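Local coordinates for maltose-binding protein MalE1 (Thermotoga maritima, PDB 6DTU), which binds maltotetraose in a cleft between its two lobes and probably delivers maltose-type sugars to a membrane transporter, at residues 61-66 with 92-97; 76-81 with 102-107; 113-118 with 244-249. All blocks are in the same frame, centred on the assembly; numbering follows the deposited sequence.

Interactions 1 and 2 are neighbours in one lobe of this two-lobed binding protein, their centres about 9 Å apart, while interaction 3 lies across the chain's centre, about 28 Å from the centre of interaction 1 and about 33 Å from that of interaction 2. Strands 96-97 and 100-109 pair in the same sheet and join the first two, with Phe95 O and Tyr102 N 2.8 Å apart in a probable hydrogen bond. Interaction 1 alone touches the bound sugar, through Ala62, Asp64 and Trp65; interaction 2 stands behind it. Interaction 3 belongs to a separate four-stranded sheet, and there Ile114's side chain is about 11 Å from a bound glucose.

Interaction 1: 61-66 with 92-97; sequences GAHDWV and LNAFSY. With GLC (alpha-D-glucopyranose), chain C.
The Phe95 ring carries His63 CB over one face, a CH-pi contact 3.9 Å from the ring centroid, and meets Gly61 O at its edge, where CZ comes within 3.6 Å. The imidazole of His63 is in turn covered on one face by the methyl of Ala94, offset toward the rim; a side chain this small lets the end of helix 89-94 come close. His63 CG sits between its backbone N and carbonyl carbon (chi1 78°), which lifts the ring beside Ala94; NE2 is bonded to Met331 O and ND1 to Val263 N, which holds the ring's rotation. Val66 forks over the other segment: CG2 reaches Phe95 CD1 at 3.5 Å, while CG1 packs on Tyr97 CB. On the sugar side the Trp65 indole has Ala62 N above its centre on one face, and at its edge NE1 donates to glucose O3 over 2.9 Å through a bent bond (138°). The carboxylate of Asp64 accepts from two hydroxyls of that glucose, O2 to OD1 at 2.7 Å and O3 to OD2 at 2.8 Å, a bidentate grip suited to a vicinal diol. Glucose O3 is thus engaged by both residues. Ala62, Asp64 and Trp65 form part of the sugar-binding cleft of a periplasmic solute-binding protein, with the apolar packing between the turn after strand 58-62 and the end of helix 89-94 behind them.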
ATOM      1  N   GLY A  61      -1.555   7.172  -6.772  1.00 10.86           N
ATOM      2  CA  GLY A  61      -1.689   6.689  -5.413  1.00 11.07           C
ATOM      3  C   GLY A  61      -2.648   5.537  -5.303  1.00 12.51           C
ATOM      4  O   GLY A  61      -2.932   4.851  -6.281  1.00 13.68           O
ATOM      5  N   ALA A  62      -3.101   5.296  -4.079  1.00 13.49           N
ATOM      6  CA  ALA A  62      -3.823   4.069  -3.761  1.00 12.35           C
ATOM      7  C   ALA A  62      -5.330   4.225  -3.877  1.00 14.30           C
ATOM      8  O   ALA A  62      -5.885   5.320  -3.745  1.00 14.21           O
ATOM      9  CB  ALA A  62      -3.454   3.562  -2.369  1.00 12.74           C
ATOM     10  N   HIS A  63      -5.994   3.095  -4.123  1.00 13.30           N
ATOM     11  CA  HIS A  63      -7.414   3.128  -4.440  1.00 13.08           C
ATOM     12  C   HIS A  63      -8.286   3.456  -3.237  1.00 13.34           C
ATOM     13  O   HIS A  63      -9.446   3.843  -3.426  1.00 12.41           O
ATOM     14  CB  HIS A  63      -7.859   1.802  -5.045  1.00 14.46           C
ATOM     15  CG  HIS A  63      -8.056   0.724  -4.029  1.00 15.26           C
ATOM     16  ND1 HIS A  63      -7.042  -0.124  -3.642  1.00 16.43           N
ATOM     17  CD2 HIS A  63      -9.150   0.353  -3.328  1.00 13.67           C
ATOM     18  CE1 HIS A  63      -7.505  -0.973  -2.739  1.00 17.88           C
ATOM     19  NE2 HIS A  63      -8.783  -0.712  -2.540  1.00 15.78           N
ATOM     20  N   ASP A  64      -7.780   3.298  -2.012  1.00 12.36           N
ATOM     21  CA  ASP A  64      -8.606   3.678  -0.863  1.00 11.89           C
ATOM     22  C   ASP A  64      -8.950   5.159  -0.878  1.00 14.88           C
ATOM     23  O   ASP A  64      -9.916   5.559  -0.222  1.00 14.90           O
ATOM     24  CB  ASP A  64      -7.933   3.329   0.471  1.00 14.34           C
ATOM     25  CG  ASP A  64      -6.606   4.066   0.682  1.00 15.44           C
ATOM     26  OD1 ASP A  64      -5.664   3.769  -0.083  1.00 14.93           O
ATOM     27  OD2 ASP A  64      -6.520   4.911   1.603  1.00 14.63           O
ATOM     28  N   TRP A  65      -8.202   5.977  -1.624  1.00 14.43           N
ATOM     29  CA  TRP A  65      -8.494   7.403  -1.700  1.00 15.60           C
ATOM     30  C   TRP A  65      -9.746   7.707  -2.513  1.00 15.14           C
ATOM     31  O   TRP A  65     -10.295   8.806  -2.376  1.00 14.46           O
ATOM     32  CB  TRP A  65      -7.359   8.138  -2.401  1.00 13.10           C
ATOM     33  CG  TRP A  65      -5.987   7.973  -1.849  1.00 12.06           C
ATOM     34  CD1 TRP A  65      -5.618   7.330  -0.696  1.00 12.36           C
ATOM     35  CD2 TRP A  65      -4.789   8.486  -2.433  1.00 13.22           C
ATOM     36  NE1 TRP A  65      -4.251   7.425  -0.524  1.00 13.61           N
ATOM     37  CE2 TRP A  65      -3.720   8.121  -1.582  1.00 14.60           C
ATOM     38  CE3 TRP A  65      -4.515   9.217  -3.601  1.00 13.17           C
ATOM     39  CZ2 TRP A  65      -2.387   8.478  -1.852  1.00 12.41           C
ATOM     40  CZ3 TRP A  65      -3.183   9.557  -3.878  1.00 13.86           C
ATOM     41  CH2 TRP A  65      -2.143   9.158  -3.024  1.00 11.79           C
ATOM     42  N   VAL A  66     -10.224   6.770  -3.338  1.00 15.03           N
ATOM     43  CA  VAL A  66     -11.148   7.121  -4.421  1.00 15.67           C
ATOM     44  C   VAL A  66     -12.459   7.690  -3.883  1.00 15.25           C
ATOM     45  O   VAL A  66     -12.937   8.726  -4.355  1.00 16.19           O
ATOM     46  CB  VAL A  66     -11.385   5.921  -5.359  1.00 14.23           C
ATOM     47  CG1 VAL A  66     -12.541   6.205  -6.287  1.00 16.14           C
ATOM     48  CG2 VAL A  66     -10.151   5.606  -6.156  1.00 15.83           C
ATOM     49  N   LEU A  92      -9.990  -2.172 -11.978  1.00 14.55           N
ATOM     50  CA  LEU A  92     -10.805  -1.029 -12.374  1.00 12.83           C
ATOM     51  C   LEU A  92     -11.883  -0.743 -11.336  1.00 15.50           C
ATOM     52  O   LEU A  92     -12.163   0.426 -11.031  1.00 13.13           O
ATOM     53  CB  LEU A  92     -11.463  -1.313 -13.720  1.00 14.22           C
ATOM     54  CG  LEU A  92     -10.544  -1.499 -14.929  1.00 14.82           C
ATOM     55  CD1 LEU A  92     -11.354  -1.997 -16.094  1.00 16.09           C
ATOM     56  CD2 LEU A  92      -9.904  -0.187 -15.298  1.00 16.78           C
ATOM     57  N   ASN A  93     -12.501  -1.799 -10.783  1.00 14.56           N
ATOM     58  CA  ASN A  93     -13.530  -1.610  -9.774  1.00 16.53           C
ATOM     59  C   ASN A  93     -12.953  -1.035  -8.491  1.00 12.99           C
ATOM     60  O   ASN A  93     -13.652  -0.281  -7.799  1.00 16.46           O
ATOM     61  CB  ASN A  93     -14.295  -2.910  -9.510  1.00 15.75           C
ATOM     62  CG  ASN A  93     -15.174  -3.333 -10.693  1.00 22.21           C
ATOM     63  OD1 ASN A  93     -15.592  -2.506 -11.512  1.00 25.16           O
ATOM     64  ND2 ASN A  93     -15.452  -4.637 -10.783  1.00 21.08           N
ATOM     65  N   ALA A  94     -11.689  -1.349  -8.162  1.00 15.24           N
ATOM     66  CA  ALA A  94     -11.056  -0.730  -6.996  1.00 14.26           C
ATOM     67  C   ALA A  94     -10.963   0.772  -7.175  1.00 14.27           C
ATOM     68  O   ALA A  94     -11.033   1.518  -6.193  1.00 14.52           O
ATOM     69  CB  ALA A  94      -9.660  -1.316  -6.725  1.00 15.02           C
ATOM     70  N   PHE A  95     -10.853   1.226  -8.421  1.00 13.13           N
ATOM     71  CA  PHE A  95     -10.795   2.649  -8.733  1.00 13.62           C
ATOM     72  C   PHE A  95     -12.133   3.215  -9.178  1.00 14.71           C
ATOM     73  O   PHE A  95     -12.180   4.319  -9.738  1.00 15.60           O
ATOM     74  CB  PHE A  95      -9.703   2.917  -9.762  1.00 15.39           C
ATOM     75  CG  PHE A  95      -8.386   3.163  -9.118  1.00 11.36           C
ATOM     76  CD1 PHE A  95      -8.071   4.431  -8.665  1.00 11.66           C
ATOM     77  CD2 PHE A  95      -7.473   2.134  -8.948  1.00 14.81           C
ATOM     78  CE1 PHE A  95      -6.871   4.680  -8.041  1.00 12.47           C
ATOM     79  CE2 PHE A  95      -6.248   2.359  -8.301  1.00 13.09           C
ATOM     80  CZ  PHE A  95      -5.950   3.649  -7.848  1.00 14.43           C
ATOM     81  N   SER A  96     -13.213   2.501  -8.906  1.00 14.04           N
ATOM     82  CA  SER A  96     -14.553   2.927  -9.263  1.00 12.31           C
ATOM     83  C   SER A  96     -15.380   3.244  -8.026  1.00 13.12           C
ATOM     84  O   SER A  96     -15.193   2.638  -6.969  1.00 15.92           O
ATOM     85  CB  SER A  96     -15.226   1.837 -10.084  1.00 13.86           C
ATOM     86  OG  SER A  96     -14.524   1.671 -11.318  1.00 15.84           O
ATOM     87  N   TYR A  97     -16.285   4.214  -8.163  1.00 15.41           N
ATOM     88  CA  TYR A  97     -17.142   4.596  -7.044  1.00 16.36           C
ATOM     89  C   TYR A  97     -18.409   5.237  -7.597  1.00 18.29           C
ATOM     90  O   TYR A  97     -18.344   6.033  -8.536  1.00 18.77           O
ATOM     91  CB  TYR A  97     -16.419   5.576  -6.108  1.00 19.39           C
ATOM     92  CG  TYR A  97     -17.227   5.938  -4.877  1.00 17.34           C
ATOM     93  CD1 TYR A  97     -17.176   5.151  -3.730  1.00 19.44           C
ATOM     94  CD2 TYR A  97     -18.076   7.042  -4.876  1.00 19.05           C
ATOM     95  CE1 TYR A  97     -17.922   5.471  -2.609  1.00 17.47           C
ATOM     96  CE2 TYR A  97     -18.825   7.358  -3.772  1.00 21.27           C
ATOM     97  CZ  TYR A  97     -18.748   6.583  -2.646  1.00 23.00           C
ATOM     98  OH  TYR A  97     -19.512   6.923  -1.559  1.00 27.10           O
TER
HETATM   99  C1  GLC C   3      -2.165   3.113   3.071  1.00 13.65           C
HETATM  100  C2  GLC C   3      -3.220   3.928   2.434  1.00 12.84           C
HETATM  101  C3  GLC C   3      -3.040   5.388   2.715  1.00 13.47           C
HETATM  102  C4  GLC C   3      -3.060   5.679   4.165  1.00 14.09           C
HETATM  103  C5  GLC C   3      -1.961   4.869   4.898  1.00 14.09           C
HETATM  104  C6  GLC C   3      -2.051   4.996   6.294  1.00 12.87           C
HETATM  105  O2  GLC C   3      -3.159   3.724   0.994  1.00 14.74           O
HETATM  106  O3  GLC C   3      -4.103   6.145   2.055  1.00 14.87           O
HETATM  107  O4  GLC C   3      -2.788   7.098   4.335  1.00 14.08           O
HETATM  108  O5  GLC C   3      -2.148   3.364   4.527  1.00 13.14           O
HETATM  109  O6  GLC C   3      -0.985   4.273   6.871  1.00 17.47           O

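Interaction 2: 76-81 with 102-107; sequences EPIPNF and YGIPYA
In the mixed sheet of one lobe of the periplasmic-binding-protein fold, residues 102-104 of strand 100-109 are flanked by the irregular loop 76-81, and Phe81 CZ meets Ile104 CD1 at 3.9 Å as the two side chains approach from opposite directions. Ile104 holds CG1 beside its backbone N (chi1 -61°) and runs on from there to CD1. The beta-branched Ile104 suits a strand and is long enough for CG1 and CD1 to reach Ile78 and Phe81; it also packs on Leu282 and Thr283 of helix 275-286. Ile78 is modelled in two conformers, and in one of them its CD1 rests on the main chain of Gly103, 3.6 Å from CA, and touches Ile104 CG1 at 3.8 Å. At the other end, Pro77 lies alongside Tyr102 and points the same way, its CG 3.8 Å from Tyr102 CE1. The rigid, puckered pyrrolidine ring offers CG as an apolar contact to the phenol, while Glu76 just before it turns its carboxylate elsewhere, to a salt bridge with Lys275. No direct hydrogen bond joins the two segments, but one water lies between their backbones, 2.7 Å from Glu76 O and 2.7 Å from Tyr102 O.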
ATOM      1  N   GLU A  76     -11.726  13.364 -11.390  1.00 14.06           N
ATOM      2  CA  GLU A  76     -12.588  13.408 -12.559  1.00 14.22           C
ATOM      3  C   GLU A  76     -12.959  12.002 -13.017  1.00 14.79           C
ATOM      4  O   GLU A  76     -12.094  11.125 -13.100  1.00 16.11           O
ATOM      5  CB  GLU A  76     -11.849  14.122 -13.683  1.00 14.12           C
ATOM      6  CG  GLU A  76     -12.618  14.306 -14.967  1.00 13.44           C
ATOM      7  CD  GLU A  76     -13.746  15.334 -14.867  1.00 17.09           C
ATOM      8  OE1 GLU A  76     -13.827  16.042 -13.846  1.00 16.38           O
ATOM      9  OE2 GLU A  76     -14.532  15.454 -15.846  1.00 18.40           O
ATOM     10  N   PRO A  77     -14.224  11.734 -13.355  1.00 15.02           N
ATOM     11  CA  PRO A  77     -14.552  10.426 -13.928  1.00 12.20           C
ATOM     12  C   PRO A  77     -13.807  10.217 -15.242  1.00 16.72           C
ATOM     13  O   PRO A  77     -13.592  11.160 -16.016  1.00 15.67           O
ATOM     14  CB  PRO A  77     -16.064  10.510 -14.166  1.00 15.28           C
ATOM     15  CG  PRO A  77     -16.538  11.611 -13.260  1.00 16.66           C
ATOM     16  CD  PRO A  77     -15.404  12.604 -13.241  1.00 15.70           C
ATOM     17  N   ILE A  78     -13.414   8.974 -15.491  0.51 15.42           N
ATOM     18  CA  ILE A  78     -12.682   8.612 -16.703  0.51 16.16           C
ATOM     19  C   ILE A  78     -13.657   7.939 -17.656  0.51 17.33           C
ATOM     20  O   ILE A  78     -14.154   6.840 -17.351  0.51 17.26           O
ATOM     21  CB  ILE A  78     -11.480   7.714 -16.393  0.51 15.95           C
ATOM     22  CG1 ILE A  78     -10.466   8.499 -15.568  0.51 17.31           C
ATOM     23  CG2 ILE A  78     -10.845   7.217 -17.692  0.51 16.69           C
ATOM     24  CD1 ILE A  78      -9.213   7.724 -15.277  0.51 17.17           C
ATOM     25  N   PRO A  79     -13.970   8.539 -18.798  1.00 16.53           N
ATOM     26  CA  PRO A  79     -14.895   7.911 -19.737  1.00 15.52           C
ATOM     27  C   PRO A  79     -14.251   6.689 -20.361  1.00 17.87           C
ATOM     28  O   PRO A  79     -13.032   6.501 -20.329  1.00 19.59           O
ATOM     29  CB  PRO A  79     -15.151   9.001 -20.780  1.00 20.84           C
ATOM     30  CG  PRO A  79     -14.802  10.285 -20.063  1.00 19.38           C
ATOM     31  CD  PRO A  79     -13.666   9.934 -19.165  1.00 19.77           C
ATOM     32  N   ASN A  80     -15.102   5.848 -20.933  1.00 22.78           N
ATOM     33  CA  ASN A  80     -14.620   4.623 -21.537  1.00 17.83           C
ATOM     34  C   ASN A  80     -13.554   4.951 -22.586  1.00 22.10           C
ATOM     35  O   ASN A  80     -13.594   5.987 -23.253  1.00 19.89           O
ATOM     36  CB  ASN A  80     -15.809   3.888 -22.158  1.00 20.68           C
ATOM     37  CG  ASN A  80     -16.783   3.345 -21.112  1.00 23.73           C
ATOM     38  OD1 ASN A  80     -16.572   3.454 -19.888  1.00 23.99           O
ATOM     39  ND2 ASN A  80     -17.885   2.786 -21.596  1.00 29.74           N
ATOM     40  N   PHE A  81     -12.594   4.049 -22.728  1.00 17.01           N
ATOM     41  CA  PHE A  81     -11.518   4.226 -23.688  1.00 17.00           C
ATOM     42  C   PHE A  81     -11.171   2.854 -24.231  1.00 16.62           C
ATOM     43  O   PHE A  81     -11.521   1.835 -23.639  1.00 18.40           O
ATOM     44  CB  PHE A  81     -10.289   4.905 -23.050  1.00 15.50           C
ATOM     45  CG  PHE A  81      -9.784   4.218 -21.806  1.00 15.98           C
ATOM     46  CD1 PHE A  81      -8.655   3.422 -21.864  1.00 19.26           C
ATOM     47  CD2 PHE A  81     -10.438   4.364 -20.585  1.00 16.95           C
ATOM     48  CE1 PHE A  81      -8.181   2.774 -20.724  1.00 18.20           C
ATOM     49  CE2 PHE A  81      -9.975   3.722 -19.443  1.00 16.93           C
ATOM     50  CZ  PHE A  81      -8.840   2.919 -19.520  1.00 18.87           C
ATOM     51  N   TYR A 102     -12.677   6.206 -11.748  1.00 14.06           N
ATOM     52  CA  TYR A 102     -11.946   7.385 -11.302  1.00 13.83           C
ATOM     53  C   TYR A 102     -10.433   7.236 -11.397  1.00 15.53           C
ATOM     54  O   TYR A 102      -9.702   8.119 -10.943  1.00 16.34           O
ATOM     55  CB  TYR A 102     -12.359   7.744  -9.871  1.00 14.05           C
ATOM     56  CG  TYR A 102     -13.705   8.402  -9.772  1.00 16.83           C
ATOM     57  CD1 TYR A 102     -13.862   9.741 -10.087  1.00 14.92           C
ATOM     58  CD2 TYR A 102     -14.817   7.683  -9.382  1.00 16.60           C
ATOM     59  CE1 TYR A 102     -15.104  10.362  -9.990  1.00 20.17           C
ATOM     60  CE2 TYR A 102     -16.060   8.287  -9.285  1.00 16.58           C
ATOM     61  CZ  TYR A 102     -16.196   9.626  -9.609  1.00 19.58           C
ATOM     62  OH  TYR A 102     -17.436  10.232  -9.503  1.00 23.47           O
ATOM     63  N   GLY A 103      -9.931   6.168 -11.980  1.00 13.36           N
ATOM     64  CA  GLY A 103      -8.496   6.086 -12.153  1.00 14.87           C
ATOM     65  C   GLY A 103      -8.107   4.999 -13.123  1.00 13.60           C
ATOM     66  O   GLY A 103      -8.878   4.079 -13.399  1.00 16.35           O
ATOM     67  N   ILE A 104      -6.878   5.106 -13.609  1.00 13.46           N
ATOM     68  CA  ILE A 104      -6.272   4.042 -14.406  1.00 15.42           C
ATOM     69  C   ILE A 104      -5.317   3.274 -13.510  1.00 12.84           C
ATOM     70  O   ILE A 104      -4.254   3.811 -13.116  1.00 12.81           O
ATOM     71  CB  ILE A 104      -5.593   4.593 -15.669  1.00 15.75           C
ATOM     72  CG1 ILE A 104      -6.617   5.307 -16.569  1.00 20.85           C
ATOM     73  CG2 ILE A 104      -4.972   3.448 -16.475  1.00 17.28           C
ATOM     74  CD1 ILE A 104      -6.224   5.413 -18.027  1.00 26.89           C
ATOM     75  N   PRO A 105      -5.620   2.029 -13.147  1.00 13.62           N
ATOM     76  CA  PRO A 105      -4.744   1.249 -12.265  1.00 13.55           C
ATOM     77  C   PRO A 105      -3.548   0.701 -13.025  1.00 15.11           C
ATOM     78  O   PRO A 105      -3.648   0.278 -14.182  1.00 14.54           O
ATOM     79  CB  PRO A 105      -5.647   0.092 -11.827  1.00 15.01           C
ATOM     80  CG  PRO A 105      -6.567  -0.094 -13.020  1.00 13.68           C
ATOM     81  CD  PRO A 105      -6.803   1.264 -13.585  1.00 13.81           C
ATOM     82  N   TYR A 106      -2.396   0.708 -12.369  1.00 12.49           N
ATOM     83  CA  TYR A 106      -1.224   0.097 -12.976  1.00 11.00           C
ATOM     84  C   TYR A 106      -0.750  -1.162 -12.262  1.00 11.73           C
ATOM     85  O   TYR A 106      -0.029  -1.960 -12.873  1.00 13.52           O
ATOM     86  CB  TYR A 106      -0.077   1.115 -13.142  1.00 12.97           C
ATOM     87  CG  TYR A 106       0.752   1.439 -11.904  1.00 13.63           C
ATOM     88  CD1 TYR A 106       1.847   0.669 -11.553  1.00 13.41           C
ATOM     89  CD2 TYR A 106       0.485   2.573 -11.148  1.00 12.15           C
ATOM     90  CE1 TYR A 106       2.601   0.976 -10.441  1.00 13.92           C
ATOM     91  CE2 TYR A 106       1.239   2.885 -10.042  1.00 14.77           C
ATOM     92  CZ  TYR A 106       2.300   2.088  -9.709  1.00 11.65           C
ATOM     93  OH  TYR A 106       3.063   2.414  -8.603  1.00 14.22           O
ATOM     94  N   ALA A 107      -1.136  -1.375 -11.010  1.00 12.91           N
ATOM     95  CA  ALA A 107      -0.667  -2.549 -10.284  1.00 12.67           C
ATOM     96  C   ALA A 107      -1.506  -2.752  -9.039  1.00 14.32           C
ATOM     97  O   ALA A 107      -2.097  -1.806  -8.507  1.00 14.13           O
ATOM     98  CB  ALA A 107       0.796  -2.395  -9.848  1.00 15.62           C
TER
HETATM   99  O   HOH W   1      -9.723  10.600 -11.877  1.00 17.06           O

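Interaction 3: 113-118 with 244-249; sequences LIYNKD and GVAPIP
Gly244 lies over one face of the Tyr115 ring, its CA 3.9 Å from the ring centroid in a CH-pi contact. The ring reaches it because Tyr115 CG takes the position between backbone N and carbonyl carbon (chi1 61°), and a residue without a side chain leaves room for the phenol to lie flat on the backbone. The main chains of this pair also bond both ways, Tyr115 N to Gly244 O at 3.0 Å and Gly244 N to Tyr115 O at 2.8 Å. Val245, next along, forms a non-hydrogen-bonded pair with Ile114; both beta-branched side chains suit an extended strand and leave on the same face, where they pack on Phe321 of helix 316-326. Strand 243-246 is antiparallel here to strand 112-116 and forms one border of a four-stranded mixed sheet, consistent with the second lobe of the periplasmic binding fold. A water bridges Val245 O to Tyr115 OH. Ala246 closes the pairing with Leu113: Ala246 N to Leu113 O is a straight bond (162°), whereas Leu113 N to Ala246 O, at 2.8 Å, is more bent (135°). The small CB of Ala246 lies 4.1 Å from Tyr115 CE2. Pro247, lacking an N-H, begins the turn away from the sheet. Ile248 CG1 then comes 4.0 Å from Leu113 N, and Pro249 CD meets Leu113 CD2 at 4.1 Å, the two side chains nearly perpendicular.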
ATOM      1  N   LEU A 113       6.415 -11.212   3.699  1.00 13.30           N
ATOM      2  CA  LEU A 113       7.713 -11.347   4.343  1.00 13.60           C
ATOM      3  C   LEU A 113       8.787 -11.202   3.278  1.00 15.05           C
ATOM      4  O   LEU A 113       8.809 -11.949   2.295  1.00 16.03           O
ATOM      5  CB  LEU A 113       7.849 -12.695   5.036  1.00 14.71           C
ATOM      6  CG  LEU A 113       9.127 -12.946   5.816  1.00 17.34           C
ATOM      7  CD1 LEU A 113       9.102 -12.173   7.111  1.00 18.34           C
ATOM      8  CD2 LEU A 113       9.214 -14.450   6.079  1.00 18.73           C
ATOM      9  N   ILE A 114       9.645 -10.201   3.440  1.00 13.38           N
ATOM     10  CA  ILE A 114      10.827 -10.027   2.613  1.00 16.07           C
ATOM     11  C   ILE A 114      12.014 -10.369   3.493  1.00 14.49           C
ATOM     12  O   ILE A 114      12.129  -9.861   4.612  1.00 14.63           O
ATOM     13  CB  ILE A 114      10.944  -8.587   2.091  1.00 13.59           C
ATOM     14  CG1 ILE A 114       9.686  -8.215   1.319  1.00 14.90           C
ATOM     15  CG2 ILE A 114      12.181  -8.454   1.182  1.00 14.89           C
ATOM     16  CD1 ILE A 114       9.675  -6.775   0.927  1.00 16.22           C
ATOM     17  N   TYR A 115      12.868 -11.268   3.028  1.00 15.84           N
ATOM     18  CA  TYR A 115      13.932 -11.752   3.891  1.00 16.40           C
ATOM     19  C   TYR A 115      15.277 -11.759   3.175  1.00 15.17           C
ATOM     20  O   TYR A 115      15.355 -11.943   1.958  1.00 16.76           O
ATOM     21  CB  TYR A 115      13.587 -13.139   4.480  1.00 16.06           C
ATOM     22  CG  TYR A 115      13.393 -14.212   3.414  1.00 17.34           C
ATOM     23  CD1 TYR A 115      14.418 -15.103   3.114  1.00 19.83           C
ATOM     24  CD2 TYR A 115      12.203 -14.303   2.684  1.00 16.92           C
ATOM     25  CE1 TYR A 115      14.260 -16.075   2.135  1.00 20.74           C
ATOM     26  CE2 TYR A 115      12.025 -15.282   1.704  1.00 20.96           C
ATOM     27  CZ  TYR A 115      13.069 -16.168   1.437  1.00 21.29           C
ATOM     28  OH  TYR A 115      12.931 -17.142   0.459  1.00 24.95           O
ATOM     29  N   ASN A 116      16.339 -11.496   3.938  1.00 16.23           N
ATOM     30  CA  ASN A 116      17.707 -11.473   3.421  1.00 16.50           C
ATOM     31  C   ASN A 116      18.298 -12.879   3.523  1.00 15.56           C
ATOM     32  O   ASN A 116      18.514 -13.389   4.628  1.00 15.75           O
ATOM     33  CB  ASN A 116      18.537 -10.466   4.219  1.00 16.25           C
ATOM     34  CG  ASN A 116      19.942 -10.275   3.667  1.00 13.88           C
ATOM     35  OD1 ASN A 116      20.527 -11.181   3.086  1.00 16.04           O
ATOM     36  ND2 ASN A 116      20.485  -9.079   3.857  1.00 16.00           N
ATOM     37  N   LYS A 117      18.591 -13.489   2.369  1.00 16.74           N
ATOM     38  CA  LYS A 117      19.016 -14.884   2.348  1.00 17.80           C
ATOM     39  C   LYS A 117      20.389 -15.089   2.967  1.00 16.87           C
ATOM     40  O   LYS A 117      20.736 -16.225   3.312  1.00 17.97           O
ATOM     41  CB  LYS A 117      18.988 -15.436   0.922  1.00 16.83           C
ATOM     42  CG  LYS A 117      17.579 -15.577   0.341  1.00 18.99           C
ATOM     43  CD  LYS A 117      17.617 -16.016  -1.118  1.00 19.77           C
ATOM     44  CE  LYS A 117      16.211 -16.134  -1.703  1.00 23.03           C
ATOM     45  NZ  LYS A 117      16.246 -16.435  -3.170  1.00 27.71           N
ATOM     46  N   ASP A 118      21.181 -14.026   3.118  1.00 18.71           N
ATOM     47  CA  ASP A 118      22.454 -14.177   3.807  1.00 16.90           C
ATOM     48  C   ASP A 118      22.242 -14.564   5.259  1.00 19.30           C
ATOM     49  O   ASP A 118      23.047 -15.306   5.835  1.00 19.66           O
ATOM     50  CB  ASP A 118      23.240 -12.871   3.758  1.00 17.78           C
ATOM     51  CG  ASP A 118      23.862 -12.614   2.409  1.00 20.53           C
ATOM     52  OD1 ASP A 118      23.990 -13.570   1.632  1.00 21.36           O
ATOM     53  OD2 ASP A 118      24.206 -11.452   2.133  1.00 22.27           O
ATOM     54  N   GLY A 244      14.507 -12.715  -0.637  1.00 18.32           N
ATOM     55  CA  GLY A 244      13.383 -13.493  -1.111  1.00 14.77           C
ATOM     56  C   GLY A 244      12.077 -12.871  -0.636  1.00 17.33           C
ATOM     57  O   GLY A 244      12.062 -11.981   0.223  1.00 17.86           O
ATOM     58  N   VAL A 245      10.978 -13.323  -1.243  1.00 17.03           N
ATOM     59  CA  VAL A 245       9.630 -12.900  -0.873  1.00 15.12           C
ATOM     60  C   VAL A 245       8.801 -14.142  -0.566  1.00 18.68           C
ATOM     61  O   VAL A 245       8.792 -15.096  -1.349  1.00 19.91           O
ATOM     62  CB  VAL A 245       8.960 -12.063  -1.980  1.00 18.77           C
ATOM     63  CG1 VAL A 245       7.560 -11.614  -1.527  1.00 16.30           C
ATOM     64  CG2 VAL A 245       9.834 -10.866  -2.371  1.00 16.31           C
ATOM     65  N   ALA A 246       8.103 -14.128   0.565  1.00 18.73           N
ATOM     66  CA  ALA A 246       7.268 -15.237   0.997  1.00 19.73           C
ATOM     67  C   ALA A 246       6.045 -14.677   1.704  1.00 16.37           C
ATOM     68  O   ALA A 246       6.070 -13.540   2.188  1.00 17.62           O
ATOM     69  CB  ALA A 246       8.051 -16.140   1.962  1.00 19.32           C
ATOM     70  N   PRO A 247       4.958 -15.436   1.776  1.00 16.16           N
ATOM     71  CA  PRO A 247       3.836 -14.988   2.605  1.00 18.27           C
ATOM     72  C   PRO A 247       4.273 -14.775   4.049  1.00 15.79           C
ATOM     73  O   PRO A 247       5.212 -15.411   4.539  1.00 20.60           O
ATOM     74  CB  PRO A 247       2.824 -16.130   2.487  1.00 20.83           C
ATOM     75  CG  PRO A 247       3.166 -16.795   1.199  1.00 25.25           C
ATOM     76  CD  PRO A 247       4.646 -16.683   1.049  1.00 18.74           C
ATOM     77  N   ILE A 248       3.586 -13.857   4.721  1.00 17.63           N
ATOM     78  CA  ILE A 248       3.841 -13.662   6.148  1.00 17.31           C
ATOM     79  C   ILE A 248       3.605 -14.988   6.849  1.00 16.77           C
ATOM     80  O   ILE A 248       2.656 -15.716   6.489  1.00 19.83           O
ATOM     81  CB  ILE A 248       2.931 -12.567   6.717  1.00 19.19           C
ATOM     82  CG1 ILE A 248       3.179 -11.241   5.987  1.00 18.40           C
ATOM     83  CG2 ILE A 248       3.109 -12.423   8.241  1.00 20.91           C
ATOM     84  CD1 ILE A 248       2.104 -10.185   6.260  1.00 21.17           C
ATOM     85  N   PRO A 249       4.461 -15.398   7.781  1.00 19.56           N
ATOM     86  CA  PRO A 249       4.266 -16.694   8.434  1.00 21.84           C
ATOM     87  C   PRO A 249       2.902 -16.756   9.107  1.00 21.16           C
ATOM     88  O   PRO A 249       2.375 -15.741   9.568  1.00 19.34           O
ATOM     89  CB  PRO A 249       5.408 -16.741   9.453  1.00 20.17           C
ATOM     90  CG  PRO A 249       6.488 -15.853   8.837  1.00 20.19           C
ATOM     91  CD  PRO A 249       5.729 -14.752   8.170  1.00 19.81           C
TER
HETATM   92  O   HOH W   2      10.647 -17.430  -0.428  1.00 31.25           O